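Local coordinates for protein putative immunoglobulin A1 protease (Bacteroides ovatus, PDB 3N6Z) that probably acts as a protease, perhaps on immunoglobulin A1, with a modelled chain that winds into a parallel beta-helix, at residues I100-D105 with R131-V136. Numbering follows the deposited sequence. Where two conformers were deposited one is given.
Sequences IDFDGD and RNVGFV
Arg131 reaches back along strand 100-105 and grips Asp101 end-on, NH1 and NH2 both closing on one oxygen. The shorter, straighter bond of this salt bridge runs from Arg131 NH2 to the syn lone pair of Asp101 OD1 at 2.9 Å; NH1 meets the same oxygen from above the carboxylate plane, with a weak bond to OD2. Arg131 CG sits between its backbone N and carbonyl carbon (chi1 61°); the chain, extended as far as NE, turns at its last torsion to lay the guanidinium over Asp103, whose CB covers one face. The two charged planes of Asp103 and Arg131 stack 20° apart, and a water links Asp103 OD2 to Arg131 NH2. With an alanine in place of Asp101, the guanidinium would lose its carboxylate mate and is likely to turn more freely. Asp103 OD1 takes Asn132 ND2 at 3.0 Å on one face and its own Asx-turn partner, Asp105 N, on the other. Behind these, Arg131 N donates to Phe102 O and Gly104 N to Arg131 O, pairing successive beta-helix coils. Val133 CB meets the Phe102 ring edge at CE1 (4.1 Å); Asn132 OD1 accepts from Asn170 ND2. Two carboxylates thus probably offset the arginine's charge, Asp101 at its edge, Asp103 over a face.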
ATOM      1  N   ILE A 100     -12.662   2.656   9.394  1.00  7.31           N
ATOM      2  CA  ILE A 100     -11.644   2.266  10.370  1.00  7.48           C
ATOM      3  C   ILE A 100     -10.589   3.342  10.529  1.00  7.22           C
ATOM      4  O   ILE A 100     -10.137   3.950   9.554  1.00  8.65           O
ATOM      5  CB  ILE A 100     -10.951   0.935   9.957  1.00  7.81           C
ATOM      6  CG1 ILE A 100     -11.955  -0.216   9.921  1.00  7.77           C
ATOM      7  CG2 ILE A 100      -9.757   0.616  10.884  1.00  9.03           C
ATOM      8  CD1 ILE A 100     -11.434  -1.489   9.232  1.00  8.91           C
ATOM      9  N   ASP A 101     -10.245   3.624  11.779  1.00  7.56           N
ATOM     10  CA  ASP A 101      -9.069   4.412  12.147  1.00  8.04           C
ATOM     11  C   ASP A 101      -8.120   3.457  12.854  1.00  7.58           C
ATOM     12  O   ASP A 101      -8.451   2.918  13.885  1.00  8.26           O
ATOM     13  CB  ASP A 101      -9.424   5.604  13.050  1.00  8.68           C
ATOM     14  CG  ASP A 101      -8.256   6.522  13.247  1.00 10.08           C
ATOM     15  OD1 ASP A 101      -7.427   6.212  14.117  1.00 12.45           O
ATOM     16  OD2 ASP A 101      -8.147   7.522  12.512  1.00 13.65           O
ATOM     17  N   PHE A 102      -6.935   3.273  12.280  1.00  7.53           N
ATOM     18  CA  PHE A 102      -5.945   2.345  12.797  1.00  7.32           C
ATOM     19  C   PHE A 102      -4.619   3.073  13.013  1.00  7.79           C
ATOM     20  O   PHE A 102      -4.069   3.659  12.080  1.00  8.44           O
ATOM     21  CB  PHE A 102      -5.755   1.179  11.810  1.00  7.52           C
ATOM     22  CG  PHE A 102      -4.894   0.054  12.355  1.00  6.94           C
ATOM     23  CD1 PHE A 102      -3.519   0.105  12.266  1.00  8.83           C
ATOM     24  CD2 PHE A 102      -5.480  -1.025  13.000  1.00  7.10           C
ATOM     25  CE1 PHE A 102      -2.726  -0.911  12.766  1.00  9.63           C
ATOM     26  CE2 PHE A 102      -4.720  -2.024  13.524  1.00  8.09           C
ATOM     27  CZ  PHE A 102      -3.331  -1.974  13.387  1.00  9.06           C
ATOM     28  N   ASP A 103      -4.131   3.039  14.245  1.00  7.26           N
ATOM     29  CA  ASP A 103      -2.836   3.614  14.593  0.60  8.25           C
ATOM     30  C   ASP A 103      -1.944   2.503  15.129  1.00  7.60           C
ATOM     31  O   ASP A 103      -2.194   1.963  16.198  1.00  8.42           O
ATOM     32  CB  ASP A 103      -3.016   4.726  15.636  0.60  8.75           C
ATOM     33  CG  ASP A 103      -1.716   5.414  16.004  0.60 11.03           C
ATOM     34  OD1 ASP A 103      -0.674   5.182  15.339  0.60  9.53           O
ATOM     35  OD2 ASP A 103      -1.766   6.228  16.960  0.60 14.76           O
ATOM     36  N   GLY A 104      -0.898   2.171  14.396  1.00  7.64           N
ATOM     37  CA  GLY A 104       0.040   1.166  14.847  1.00  7.57           C
ATOM     38  C   GLY A 104       0.951   1.647  15.966  1.00  8.16           C
ATOM     39  O   GLY A 104       1.671   0.851  16.542  1.00  9.33           O
ATOM     40  N   ASP A 105       0.984   2.961  16.191  1.00  8.69           N
ATOM     41  CA  ASP A 105       1.848   3.563  17.217  1.00  8.04           C
ATOM     42  C   ASP A 105       3.301   3.086  17.083  1.00  8.99           C
ATOM     43  O   ASP A 105       3.971   2.829  18.091  1.00 10.38           O
ATOM     44  CB  ASP A 105       1.303   3.329  18.631  1.00  9.53           C
ATOM     45  CG  ASP A 105       1.984   4.212  19.680  1.00 12.67           C
ATOM     46  OD1 ASP A 105       2.420   5.339  19.335  1.00 15.19           O
ATOM     47  OD2 ASP A 105       2.048   3.779  20.838  1.00 14.57           O
ATOM     48  N   ARG A 131      -2.129   4.511  10.032  1.00  7.22           N
ATOM     49  CA  ARG A 131      -0.885   5.221  10.235  0.50  7.50           C
ATOM     50  C   ARG A 131       0.035   4.481  11.178  1.00  7.60           C
ATOM     51  O   ARG A 131      -0.411   3.744  12.067  1.00  8.45           O
ATOM     52  CB  ARG A 131      -1.134   6.642  10.759  0.50  8.16           C
ATOM     53  CG  ARG A 131      -1.851   6.708  12.114  0.50  7.82           C
ATOM     54  CD  ARG A 131      -2.248   8.171  12.493  0.50 11.19           C
ATOM     55  NE  ARG A 131      -3.143   8.238  13.649  0.50 12.70           N
ATOM     56  CZ  ARG A 131      -4.385   7.758  13.646  0.50 15.42           C
ATOM     57  NH1 ARG A 131      -4.841   7.113  12.580  0.50 16.21           N
ATOM     58  NH2 ARG A 131      -5.145   7.842  14.736  0.50 16.13           N
ATOM     59  N   ASN A 132       1.320   4.738  11.005  1.00  7.67           N
ATOM     60  CA  ASN A 132       2.333   4.320  11.963  1.00  8.21           C
ATOM     61  C   ASN A 132       2.384   2.808  12.220  1.00  7.09           C
ATOM     62  O   ASN A 132       2.572   2.383  13.361  1.00  7.88           O
ATOM     63  CB  ASN A 132       2.193   5.075  13.297  1.00  9.17           C
ATOM     64  CG  ASN A 132       2.010   6.571  13.119  1.00 10.22           C
ATOM     65  OD1 ASN A 132       2.741   7.192  12.356  1.00 10.99           O
ATOM     66  ND2 ASN A 132       1.033   7.151  13.833  1.00 13.42           N
ATOM     67  N   VAL A 133       2.263   2.002  11.159  1.00  7.51           N
ATOM     68  CA  VAL A 133       2.429   0.550  11.282  1.00  7.57           C
ATOM     69  C   VAL A 133       3.330   0.016  10.172  1.00  7.64           C
ATOM     70  O   VAL A 133       3.255   0.471   9.027  1.00  8.31           O
ATOM     71  CB  VAL A 133       1.061  -0.192  11.325  1.00  7.39           C
ATOM     72  CG1 VAL A 133       0.311  -0.119   9.974  1.00  9.88           C
ATOM     73  CG2 VAL A 133       1.223  -1.648  11.772  1.00 10.34           C
ATOM     74  N   GLY A 134       4.131  -0.992  10.503  1.00  7.33           N
ATOM     75  CA  GLY A 134       4.852  -1.777   9.526  1.00  7.61           C
ATOM     76  C   GLY A 134       4.338  -3.188   9.472  1.00  7.65           C
ATOM     77  O   GLY A 134       3.957  -3.749  10.498  1.00 10.00           O
ATOM     78  N   PHE A 135       4.294  -3.734   8.263  1.00  7.54           N
ATOM     79  CA  PHE A 135       4.019  -5.156   8.049  1.00  7.61           C
ATOM     80  C   PHE A 135       5.310  -5.836   7.622  1.00  8.36           C
ATOM     81  O   PHE A 135       5.871  -5.504   6.573  1.00 10.31           O
ATOM     82  CB  PHE A 135       2.937  -5.379   6.974  1.00  8.76           C
ATOM     83  CG  PHE A 135       1.569  -5.005   7.417  1.00  8.61           C
ATOM     84  CD1 PHE A 135       1.166  -3.680   7.446  1.00 10.01           C
ATOM     85  CD2 PHE A 135       0.653  -5.999   7.775  1.00  9.59           C
ATOM     86  CE1 PHE A 135      -0.113  -3.349   7.836  1.00 10.18           C
ATOM     87  CE2 PHE A 135      -0.606  -5.661   8.191  1.00  9.42           C
ATOM     88  CZ  PHE A 135      -1.011  -4.351   8.222  1.00  9.48           C
ATOM     89  N   VAL A 136       5.817  -6.752   8.440  1.00  9.19           N
ATOM     90  CA  VAL A 136       7.062  -7.465   8.164  1.00  8.28           C
ATOM     91  C   VAL A 136       6.760  -8.894   7.737  1.00  8.75           C
ATOM     92  O   VAL A 136       6.035  -9.616   8.422  1.00  8.46           O
ATOM     93  CB  VAL A 136       7.990  -7.450   9.394  1.00  9.71           C
ATOM     94  CG1 VAL A 136       9.197  -8.386   9.197  1.00 11.08           C
ATOM     95  CG2 VAL A 136       8.406  -6.012   9.753  1.00 11.53           C
TER
HETATM   96  O   HOH W   1      -4.000   7.914  17.115  1.00 23.04           O